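Local coordinates for EST1E (Clostridium proteoclasticum, PDB 2WTN), which probably hydrolyses carboxylic esters, releasing hydroxycinnamic acids such as the bound ferulic acid, as a serine esterase of the alpha/beta-hydrolase clan, at residues A105-G110 with P130-A135; E145-K150 with D158-W163; Q199-P204 with G225-Y230. All coordinates share one frame; numbering follows the deposited sequence.

Interaction 1 (A105-G110 with P130-A135). With FER (3-(4-hydroxy-3-methoxyphenyl)-2-propenoic acid), chain H.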
loop_
_atom_site.group_PDB
_atom_site.type_symbol
_atom_site.label_atom_id
_atom_site.label_comp_id
_atom_site.label_asym_id
_atom_site.label_seq_id
_atom_site.Cartn_x
_atom_site.Cartn_y
_atom_site.Cartn_z
ATOM N N ALA B 105 -9.519 -17.050 -2.067
ATOM C CA ALA B 105 -8.573 -17.819 -2.856
ATOM C C ALA B 105 -7.902 -17.008 -3.949
ATOM O O ALA B 105 -8.417 -16.007 -4.382
ATOM C CB ALA B 105 -9.293 -19.002 -3.474
ATOM N N GLY B 106 -6.771 -17.486 -4.479
ATOM C CA GLY B 106 -6.058 -16.731 -5.470
ATOM C C GLY B 106 -4.900 -17.474 -6.067
ATOM O O GLY B 106 -4.339 -18.380 -5.413
ATOM N N HIS B 107 -4.588 -17.154 -7.331
ATOM C CA HIS B 107 -3.523 -17.835 -8.058
ATOM C C HIS B 107 -2.321 -16.921 -8.315
ATOM O O HIS B 107 -2.471 -15.786 -8.817
ATOM C CB HIS B 107 -4.034 -18.447 -9.376
ATOM C CG HIS B 107 -2.995 -19.243 -10.108
ATOM N ND1 HIS B 107 -2.287 -18.724 -11.159
ATOM C CD2 HIS B 107 -2.498 -20.485 -9.895
ATOM C CE1 HIS B 107 -1.388 -19.608 -11.565
ATOM N NE2 HIS B 107 -1.505 -20.698 -10.826
ATOM N N SER B 108 -1.151 -17.377 -7.890
ATOM C CA SER B 108 0.153 -16.739 -8.247
ATOM C C SER B 108 0.290 -15.389 -7.611
ATOM O O SER B 108 0.181 -15.293 -6.406
ATOM C CB SER B 108 0.294 -16.733 -9.728
ATOM O OG SER B 108 1.668 -16.577 -10.098
ATOM N N GLN B 109 0.404 -14.301 -8.364
ATOM C CA GLN B 109 0.385 -13.001 -7.731
ATOM C C GLN B 109 -0.895 -12.755 -6.940
ATOM O O GLN B 109 -0.857 -12.070 -5.905
ATOM C CB GLN B 109 0.650 -11.882 -8.713
ATOM C CG GLN B 109 0.661 -10.468 -8.081
ATOM C CD GLN B 109 1.108 -9.355 -9.042
ATOM O OE1 GLN B 109 2.314 -9.250 -9.337
ATOM N NE2 GLN B 109 0.146 -8.459 -9.454
ATOM N N GLY B 110 -2.004 -13.326 -7.377
ATOM C CA GLY B 110 -3.295 -13.281 -6.640
ATOM C C GLY B 110 -3.291 -14.161 -5.404
ATOM O O GLY B 110 -3.959 -13.829 -4.396
ATOM N N PRO B 130 -4.181 -20.033 -1.065
ATOM C CA PRO B 130 -3.220 -19.675 -2.105
ATOM C C PRO B 130 -2.775 -20.858 -2.985
ATOM O O PRO B 130 -2.228 -21.863 -2.491
ATOM C CB PRO B 130 -2.058 -19.002 -1.313
ATOM C CG PRO B 130 -2.515 -18.955 0.072
ATOM C CD PRO B 130 -3.546 -20.062 0.243
ATOM N N LEU B 131 -3.038 -20.671 -4.274
ATOM C CA LEU B 131 -2.724 -21.533 -5.368
ATOM C C LEU B 131 -1.512 -21.048 -6.130
ATOM O O LEU B 131 -1.519 -19.966 -6.746
ATOM C CB LEU B 131 -3.915 -21.565 -6.336
ATOM C CG LEU B 131 -5.276 -21.910 -5.702
ATOM C CD1 LEU B 131 -6.402 -21.583 -6.712
ATOM C CD2 LEU B 131 -5.361 -23.396 -5.282
ATOM N N SER B 132 -0.438 -21.846 -6.034
ATOM C CA SER B 132 0.909 -21.519 -6.499
ATOM C C SER B 132 1.262 -20.065 -6.208
ATOM O O SER B 132 1.540 -19.291 -7.117
ATOM C CB SER B 132 1.045 -21.914 -7.950
ATOM O OG SER B 132 0.649 -23.298 -8.079
ATOM N N PRO B 133 1.268 -19.678 -4.922
ATOM C CA PRO B 133 1.426 -18.233 -4.663
ATOM C C PRO B 133 2.806 -17.673 -4.998
ATOM O O PRO B 133 3.818 -18.309 -4.688
ATOM C CB PRO B 133 1.139 -18.110 -3.199
ATOM C CG PRO B 133 1.436 -19.520 -2.619
ATOM C CD PRO B 133 1.130 -20.471 -3.683
ATOM N N ALA B 134 2.832 -16.506 -5.629
ATOM C CA ALA B 134 4.081 -15.831 -6.037
ATOM C C ALA B 134 4.642 -15.031 -4.898
ATOM O O ALA B 134 4.878 -13.803 -5.002
ATOM C CB ALA B 134 3.817 -14.898 -7.253
ATOM N N ALA B 135 4.817 -15.716 -3.772
ATOM C CA ALA B 135 5.071 -15.041 -2.527
ATOM C C ALA B 135 6.511 -14.613 -2.340
ATOM O O ALA B 135 6.747 -13.805 -1.451
ATOM C CB ALA B 135 4.631 -15.876 -1.374
HETATM C C4 FER H . 7.996 -12.796 -11.470
HETATM C C5 FER H . 7.488 -14.086 -11.320
HETATM C C6 FER H . 6.112 -14.295 -11.212
HETATM C C3 FER H . 7.106 -11.709 -11.505
HETATM C C2 FER H . 5.711 -11.924 -11.380
HETATM C C1 FER H . 5.216 -13.218 -11.241
HETATM C C10 FER H . 6.540 -9.479 -11.423
HETATM C C7 FER H . 3.855 -13.401 -11.094
HETATM C C8 FER H . 3.218 -14.345 -11.870
HETATM C C9 FER H . 1.810 -14.590 -11.812
HETATM O O1 FER H . 1.083 -13.948 -11.006
HETATM O O2 FER H . 1.364 -15.451 -12.623
HETATM O O4 FER H . 9.346 -12.609 -11.576
HETATM O O3 FER H . 7.595 -10.436 -11.677
#
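The tight strand-to-helix turn at Ser108, which fits the nucleophile elbow of alpha/beta-hydrolases, is tied to the end of the next strand by backbone bonds. Leu131 N donates to Gly106 O at 2.9 Å, and Ser108 N donates to Leu131 O, also at 2.9 Å. This is parallel pairing, extended past the strand end where Ala134 N reaches Ser108 O at 3.0 Å. That third donor stands above the carbonyl plane instead of lying in it, although its N-H points almost straight at the oxygen. The strands belong to the beta-alpha-beta unit 99-107, 109-120 and 125-131, and Ser108 takes the strained backbone angles of the elbow, phi 68° and psi -118°. Gly106 leaves room for the turn, since a beta carbon there would collide with Gly110 O.

His107 holds its imidazole beside its own carbonyl carbon (chi1 -176°), which brings CD2 to 3.3 Å from Leu131 O and NE2 to 4.0 Å from Ser132 CB; NE2 itself is hydrogen-bonded to His228 O. Ala134 turns its methyl toward the elbow, with CB 3.6 Å from Gln109 N. The same Gln109 N donates to ferulic acid O1 at 2.8 Å, and Phe36 N also bonds the ligand, consistent with an oxyanion hole. Ser108 OG has a probable hydrogen bond to His228 NE2, while Tyr230 OH takes up Ser132 OG.

Interaction 2 (E145-K150 with D158-W163). With FER (3-(4-hydroxy-3-methoxyphenyl)-2-propenoic acid), chain H.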
loop_
_atom_site.group_PDB
_atom_site.type_symbol
_atom_site.label_atom_id
_atom_site.label_comp_id
_atom_site.label_asym_id
_atom_site.label_seq_id
_atom_site.Cartn_x
_atom_site.Cartn_y
_atom_site.Cartn_z
ATOM N N GLU B 145 15.873 -9.045 -9.179
ATOM C CA GLU B 145 15.730 -10.175 -10.096
ATOM C C GLU B 145 14.305 -10.477 -10.493
ATOM O O GLU B 145 13.820 -11.530 -10.257
ATOM C CB GLU B 145 16.356 -11.400 -9.471
ATOM C CG GLU B 145 17.786 -11.100 -9.107
ATOM C CD GLU B 145 18.575 -12.285 -8.663
ATOM O OE1 GLU B 145 19.785 -12.087 -8.455
ATOM O OE2 GLU B 145 18.025 -13.413 -8.574
ATOM N N LEU B 146 13.640 -9.570 -11.143
ATOM C CA LEU B 146 12.215 -9.749 -11.405
ATOM C C LEU B 146 12.140 -9.928 -12.902
ATOM O O LEU B 146 12.910 -9.326 -13.599
ATOM C CB LEU B 146 11.530 -8.476 -10.916
ATOM C CG LEU B 146 10.159 -8.357 -10.287
ATOM C CD1 LEU B 146 9.843 -9.404 -9.196
ATOM C CD2 LEU B 146 10.074 -6.917 -9.726
ATOM N N LEU B 147 11.277 -10.818 -13.376
ATOM C CA LEU B 147 10.923 -10.967 -14.775
ATOM C C LEU B 147 12.026 -11.421 -15.771
ATOM O O LEU B 147 12.045 -10.992 -16.959
ATOM C CB LEU B 147 10.278 -9.680 -15.267
ATOM C CG LEU B 147 8.975 -9.199 -14.572
ATOM C CD1 LEU B 147 8.657 -7.752 -14.929
ATOM C CD2 LEU B 147 7.836 -10.145 -14.953
ATOM N N GLY B 148 12.923 -12.284 -15.305
ATOM C CA GLY B 148 14.158 -12.652 -16.087
ATOM C C GLY B 148 15.167 -11.525 -16.292
ATOM O O GLY B 148 16.019 -11.603 -17.231
ATOM N N LEU B 149 15.054 -10.450 -15.484
ATOM C CA LEU B 149 15.904 -9.241 -15.622
ATOM C C LEU B 149 16.775 -9.178 -14.416
ATOM O O LEU B 149 16.429 -9.778 -13.373
ATOM C CB LEU B 149 15.094 -7.953 -15.650
ATOM C CG LEU B 149 13.986 -7.849 -16.696
ATOM C CD1 LEU B 149 13.189 -6.623 -16.422
ATOM C CD2 LEU B 149 14.533 -7.835 -18.115
ATOM N N LYS B 150 17.919 -8.493 -14.560
ATOM C CA LYS B 150 18.731 -8.105 -13.459
ATOM C C LYS B 150 18.898 -6.558 -13.481
ATOM O O LYS B 150 19.271 -5.987 -14.493
ATOM C CB LYS B 150 20.070 -8.831 -13.456
ATOM C CG LYS B 150 21.054 -8.332 -12.339
ATOM C CD LYS B 150 20.621 -8.733 -10.896
ATOM C CE LYS B 150 21.038 -7.661 -9.971
ATOM N NZ LYS B 150 20.637 -7.767 -8.575
ATOM N N ASP B 158 12.917 3.164 -14.590
ATOM C CA ASP B 158 11.606 3.788 -14.757
ATOM C C ASP B 158 10.650 2.813 -15.356
ATOM O O ASP B 158 9.467 2.806 -15.050
ATOM C CB ASP B 158 11.728 5.042 -15.605
ATOM C CG ASP B 158 12.355 6.244 -14.835
ATOM O OD1 ASP B 158 12.655 6.197 -13.615
ATOM O OD2 ASP B 158 12.545 7.272 -15.475
ATOM N N GLU B 159 11.160 1.913 -16.165
ATOM C CA GLU B 159 10.293 0.971 -16.872
ATOM C C GLU B 159 11.021 -0.316 -17.060
ATOM O O GLU B 159 12.214 -0.288 -17.409
ATOM C CB GLU B 159 9.997 1.589 -18.220
ATOM C CG GLU B 159 9.151 0.821 -19.204
ATOM C CD GLU B 159 8.417 1.770 -20.258
ATOM O OE1 GLU B 159 8.565 3.032 -20.176
ATOM O OE2 GLU B 159 7.697 1.222 -21.126
ATOM N N LEU B 160 10.345 -1.431 -16.781
ATOM C CA LEU B 160 10.856 -2.761 -17.037
ATOM C C LEU B 160 10.062 -3.431 -18.117
ATOM O O LEU B 160 8.845 -3.279 -18.160
ATOM C CB LEU B 160 10.702 -3.669 -15.828
ATOM C CG LEU B 160 11.389 -3.231 -14.549
ATOM C CD1 LEU B 160 11.312 -4.405 -13.543
ATOM C CD2 LEU B 160 12.788 -2.942 -14.905
ATOM N N ASP B 161 10.732 -4.233 -18.947
ATOM C CA ASP B 161 10.002 -5.104 -19.890
ATOM C C ASP B 161 9.332 -6.327 -19.237
ATOM O O ASP B 161 9.929 -7.064 -18.426
ATOM C CB ASP B 161 10.902 -5.492 -21.068
ATOM C CG ASP B 161 11.346 -4.238 -21.898
ATOM O OD1 ASP B 161 10.540 -3.277 -22.023
ATOM O OD2 ASP B 161 12.530 -4.202 -22.382
ATOM N N ALA B 162 8.058 -6.525 -19.556
ATOM C CA ALA B 162 7.293 -7.610 -18.938
ATOM C C ALA B 162 6.896 -8.608 -20.013
ATOM O O ALA B 162 7.463 -8.606 -21.117
ATOM C CB ALA B 162 6.055 -7.068 -18.143
ATOM N N TRP B 163 5.931 -9.459 -19.684
ATOM C CA TRP B 163 5.547 -10.557 -20.544
ATOM C C TRP B 163 4.897 -10.004 -21.814
ATOM O O TRP B 163 4.009 -9.190 -21.745
ATOM C CB TRP B 163 4.604 -11.540 -19.781
ATOM C CG TRP B 163 5.232 -12.145 -18.464
ATOM C CD1 TRP B 163 6.534 -12.037 -18.052
ATOM C CD2 TRP B 163 4.570 -12.944 -17.464
ATOM N NE1 TRP B 163 6.722 -12.680 -16.844
ATOM C CE2 TRP B 163 5.535 -13.244 -16.455
ATOM C CE3 TRP B 163 3.252 -13.416 -17.308
ATOM C CZ2 TRP B 163 5.236 -14.003 -15.331
ATOM C CZ3 TRP B 163 2.947 -14.184 -16.188
ATOM C CH2 TRP B 163 3.942 -14.477 -15.209
HETATM C C4 FER H . 7.996 -12.796 -11.470
HETATM C C5 FER H . 7.488 -14.086 -11.320
HETATM C C6 FER H . 6.112 -14.295 -11.212
HETATM C C3 FER H . 7.106 -11.709 -11.505
HETATM C C2 FER H . 5.711 -11.924 -11.380
HETATM C C1 FER H . 5.216 -13.218 -11.241
HETATM C C10 FER H . 6.540 -9.479 -11.423
HETATM C C7 FER H . 3.855 -13.401 -11.094
HETATM C C8 FER H . 3.218 -14.345 -11.870
HETATM C C9 FER H . 1.810 -14.590 -11.812
HETATM O O1 FER H . 1.083 -13.948 -11.006
HETATM O O2 FER H . 1.364 -15.451 -12.623
HETATM O O4 FER H . 9.346 -12.609 -11.576
HETATM O O3 FER H . 7.595 -10.436 -11.677
#
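Leu146 starts a type I' beta turn that carries Leu147 against Trp163 and Leu149 against Leu160. The turn is closed by Leu149 N donating to Leu146 O at 3.1 Å, and its two central residues, Leu147 and Gly148, both have positive phi. From the head of this turn Leu147 N points at the ligand's phenol oxygen, bonding ferulic acid O4 at 3.2 Å with a nearly straight N-H (163°). The two methyls of Leu147 divide the work. CD2 meets the indole at 3.4 Å from Trp163 NE1, the two side chains crossing at about a right angle, whereas CD1 rests 3.8 Å from Asp161 O and 4.2 Å from Ala162 CB.

Both segments lie in the insertion between strands 125-131 and 192-197, where many alpha/beta-hydrolases carry a lid over the substrate site. Within it, strand 159-161 pairs with strand 167-169. Trp163, just beyond, brings CH2 within 3.4 Å of ferulic acid C8 on the propenoic arm, and its ring meets Phe36 edge-to-face. Past exposed Gly148, Leu149 keeps CG opposite its carbonyl carbon (chi1 -55°) and sets CD1 3.9 Å from Leu160 CB; Phe151 and Val173 also touch Leu160.

Interaction 3 (Q199-P204 with G225-Y230). With FER (3-(4-hydroxy-3-methoxyphenyl)-2-propenoic acid), chain H.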
loop_
_atom_site.group_PDB
_atom_site.type_symbol
_atom_site.label_atom_id
_atom_site.label_comp_id
_atom_site.label_asym_id
_atom_site.label_seq_id
_atom_site.Cartn_x
_atom_site.Cartn_y
_atom_site.Cartn_z
ATOM N N GLN B 199 6.748 -28.840 -10.699
ATOM C CA GLN B 199 7.546 -28.425 -11.881
ATOM C C GLN B 199 7.102 -27.036 -12.326
ATOM O O GLN B 199 7.061 -26.760 -13.544
ATOM C CB GLN B 199 7.422 -29.370 -13.117
ATOM C CG GLN B 199 7.645 -30.943 -13.011
ATOM C CD GLN B 199 8.575 -31.464 -11.923
ATOM O OE1 GLN B 199 9.468 -30.757 -11.429
ATOM N NE2 GLN B 199 8.387 -32.759 -11.561
ATOM N N ASP B 200 6.772 -26.167 -11.342
ATOM C CA ASP B 200 6.359 -24.777 -11.599
ATOM C C ASP B 200 7.534 -23.928 -12.099
ATOM O O ASP B 200 8.482 -23.632 -11.395
ATOM C CB ASP B 200 5.740 -24.105 -10.361
ATOM C CG ASP B 200 4.992 -22.820 -10.710
ATOM O OD1 ASP B 200 5.371 -22.165 -11.696
ATOM O OD2 ASP B 200 4.024 -22.474 -10.008
ATOM N N GLU B 201 7.411 -23.640 -13.371
ATOM C CA GLU B 201 8.214 -22.774 -14.219
ATOM C C GLU B 201 8.428 -21.312 -13.747
ATOM O O GLU B 201 9.494 -20.720 -14.000
ATOM C CB GLU B 201 7.451 -22.770 -15.557
ATOM C CG GLU B 201 5.887 -23.234 -15.377
ATOM C CD GLU B 201 4.981 -22.640 -16.399
ATOM O OE1 GLU B 201 4.083 -23.356 -16.887
ATOM O OE2 GLU B 201 5.167 -21.438 -16.738
ATOM N N ALA B 202 7.408 -20.745 -13.077
ATOM C CA ALA B 202 7.348 -19.320 -12.799
ATOM C C ALA B 202 7.616 -19.002 -11.338
ATOM O O ALA B 202 8.189 -17.960 -11.015
ATOM C CB ALA B 202 6.004 -18.790 -13.202
ATOM N N VAL B 203 7.245 -19.908 -10.454
ATOM C CA VAL B 203 7.263 -19.639 -9.046
ATOM C C VAL B 203 7.759 -20.896 -8.368
ATOM O O VAL B 203 7.083 -21.907 -8.383
ATOM C CB VAL B 203 5.822 -19.291 -8.537
ATOM C CG1 VAL B 203 5.820 -19.114 -7.076
ATOM C CG2 VAL B 203 5.263 -18.033 -9.249
ATOM N N PRO B 204 8.930 -20.838 -7.743
ATOM C CA PRO B 204 9.439 -22.093 -7.149
ATOM C C PRO B 204 8.588 -22.744 -6.054
ATOM O O PRO B 204 8.288 -22.148 -5.013
ATOM C CB PRO B 204 10.814 -21.693 -6.581
ATOM C CG PRO B 204 11.180 -20.454 -7.421
ATOM C CD PRO B 204 9.861 -19.719 -7.549
ATOM N N GLY B 225 4.470 -33.129 -10.940
ATOM C CA GLY B 225 4.637 -32.970 -12.350
ATOM C C GLY B 225 4.085 -31.681 -12.935
ATOM O O GLY B 225 4.289 -31.414 -14.132
ATOM N N ASP B 226 3.374 -30.870 -12.142
ATOM C CA ASP B 226 2.573 -29.851 -12.806
ATOM C C ASP B 226 3.258 -28.497 -12.885
ATOM O O ASP B 226 4.214 -28.202 -12.178
ATOM C CB ASP B 226 1.158 -29.762 -12.207
ATOM C CG ASP B 226 0.084 -29.582 -13.267
ATOM O OD1 ASP B 226 0.457 -29.312 -14.431
ATOM O OD2 ASP B 226 -1.136 -29.680 -12.927
ATOM N N THR B 227 2.696 -27.708 -13.779
ATOM C CA THR B 227 3.144 -26.414 -14.203
ATOM C C THR B 227 2.460 -25.306 -13.363
ATOM O O THR B 227 1.640 -25.591 -12.485
ATOM C CB THR B 227 2.756 -26.261 -15.682
ATOM O OG1 THR B 227 1.331 -26.261 -15.839
ATOM C CG2 THR B 227 3.302 -27.466 -16.529
ATOM N N HIS B 228 2.798 -24.054 -13.673
ATOM C CA HIS B 228 2.243 -22.896 -13.006
ATOM C C HIS B 228 0.731 -22.784 -13.124
ATOM O O HIS B 228 0.071 -22.523 -12.142
ATOM C CB HIS B 228 2.856 -21.599 -13.529
ATOM C CG HIS B 228 2.612 -20.430 -12.609
ATOM N ND1 HIS B 228 2.716 -20.537 -11.230
ATOM C CD2 HIS B 228 2.231 -19.153 -12.867
ATOM C CE1 HIS B 228 2.424 -19.371 -10.684
ATOM N NE2 HIS B 228 2.146 -18.508 -11.658
ATOM N N CYS B 229 0.200 -23.001 -14.324
ATOM C CA CYS B 229 -1.280 -22.972 -14.502
ATOM C C CYS B 229 -1.919 -24.340 -14.556
ATOM O O CYS B 229 -3.002 -24.452 -15.061
ATOM C CB CYS B 229 -1.704 -22.147 -15.725
ATOM S SG CYS B 229 -1.056 -20.530 -15.642
ATOM N N TYR B 230 -1.226 -25.360 -14.051
ATOM C CA TYR B 230 -1.809 -26.682 -13.898
ATOM C C TYR B 230 -2.275 -27.246 -15.232
ATOM O O TYR B 230 -3.407 -27.649 -15.397
ATOM C CB TYR B 230 -2.957 -26.686 -12.868
ATOM C CG TYR B 230 -2.712 -25.839 -11.638
ATOM C CD1 TYR B 230 -1.658 -26.102 -10.785
ATOM C CD2 TYR B 230 -3.507 -24.744 -11.362
ATOM C CE1 TYR B 230 -1.422 -25.315 -9.646
ATOM C CE2 TYR B 230 -3.288 -23.930 -10.237
ATOM C CZ TYR B 230 -2.258 -24.211 -9.377
ATOM O OH TYR B 230 -2.052 -23.374 -8.291
HETATM C C4 FER H . 7.996 -12.796 -11.470
HETATM C C5 FER H . 7.488 -14.086 -11.320
HETATM C C6 FER H . 6.112 -14.295 -11.212
HETATM C C3 FER H . 7.106 -11.709 -11.505
HETATM C C2 FER H . 5.711 -11.924 -11.380
HETATM C C1 FER H . 5.216 -13.218 -11.241
HETATM C C10 FER H . 6.540 -9.479 -11.423
HETATM C C7 FER H . 3.855 -13.401 -11.094
HETATM C C8 FER H . 3.218 -14.345 -11.870
HETATM C C9 FER H . 1.810 -14.590 -11.812
HETATM O O1 FER H . 1.083 -13.948 -11.006
HETATM O O2 FER H . 1.364 -15.451 -12.623
HETATM O O4 FER H . 9.346 -12.609 -11.576
HETATM O O3 FER H . 7.595 -10.436 -11.677
HETATM O O HOH W 1 2.042 -24.471 -9.692
HETATM O O HOH W 2 1.544 -23.447 -17.074
#
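His228 crosses from its loop to Asp200, Ala202 and Val203. At the base, His228 CB lies 3.2 Å from Asp200 OD1, and the Glu201 side chain crosses that of His228 at about a right angle, its CD near the same CB. Chi1 of -163° places the ring beside the residue's own carbonyl carbon, with CG still close to Asp200 OD1. His228 ND1 donates to Asp200 OD2 at 2.6 Å with an angle of 156°; the oxygen uses its syn lone pair and lies near the ring plane, although carboxylate and imidazole planes are turned 46° apart. Over one face, Ala202 CB forms a CH-pi contact 3.9 Å from the His228 ring centroid, nearest to CG and CD2. Val203 CG2 approaches His228 CE1 obliquely, at 3.5 Å. At the tip, His228 NE2 turns to Ser108, which with Asp200 fits a Ser-His-Asp triad. His228 NE2 also donates to ferulic acid O2 at 3.3 Å, a long bond that shares the nitrogen with the serine.

Asp200 is itself fixed. Asp200 OD1 accepts from Ala202 N at 2.8 Å, an Asx turn, and from Val203 N at 3.2 Å, which extends it to an Asx motif; both donors come from the same face of the carboxylate. A water links OD2 to Thr227 O, and a second water joins Glu201 OE1 to Thr227 OG1 and Cys229 N.

Asp200 follows strand 192-197 and His228 follows strand 218-223 at the sheet edge, so the two loops meet beyond the ends of adjacent parallel strands, before helices 205-214 and 234-249.

Along the chain the three contacts come in series, and all touch the same ferulic acid. Interactions 1 and 3 are close, their centres about 12 Å apart, and join directly through side chains of both. They draw on four neighbouring parallel strands of the main sheet, 99-107, 125-131, 192-197 and 218-223. Interaction 2 stands apart: its centre is about 20 Å from each of the others, and its nearest atoms are about 6 Å from interaction 1 and about 5 Å from interaction 3. The ligand spans that gap, its carboxyl end at the probable catalytic residues and its phenol end at the insertion, consistent with chemistry at the ends of the sheet strands and aryl recognition by the insertion.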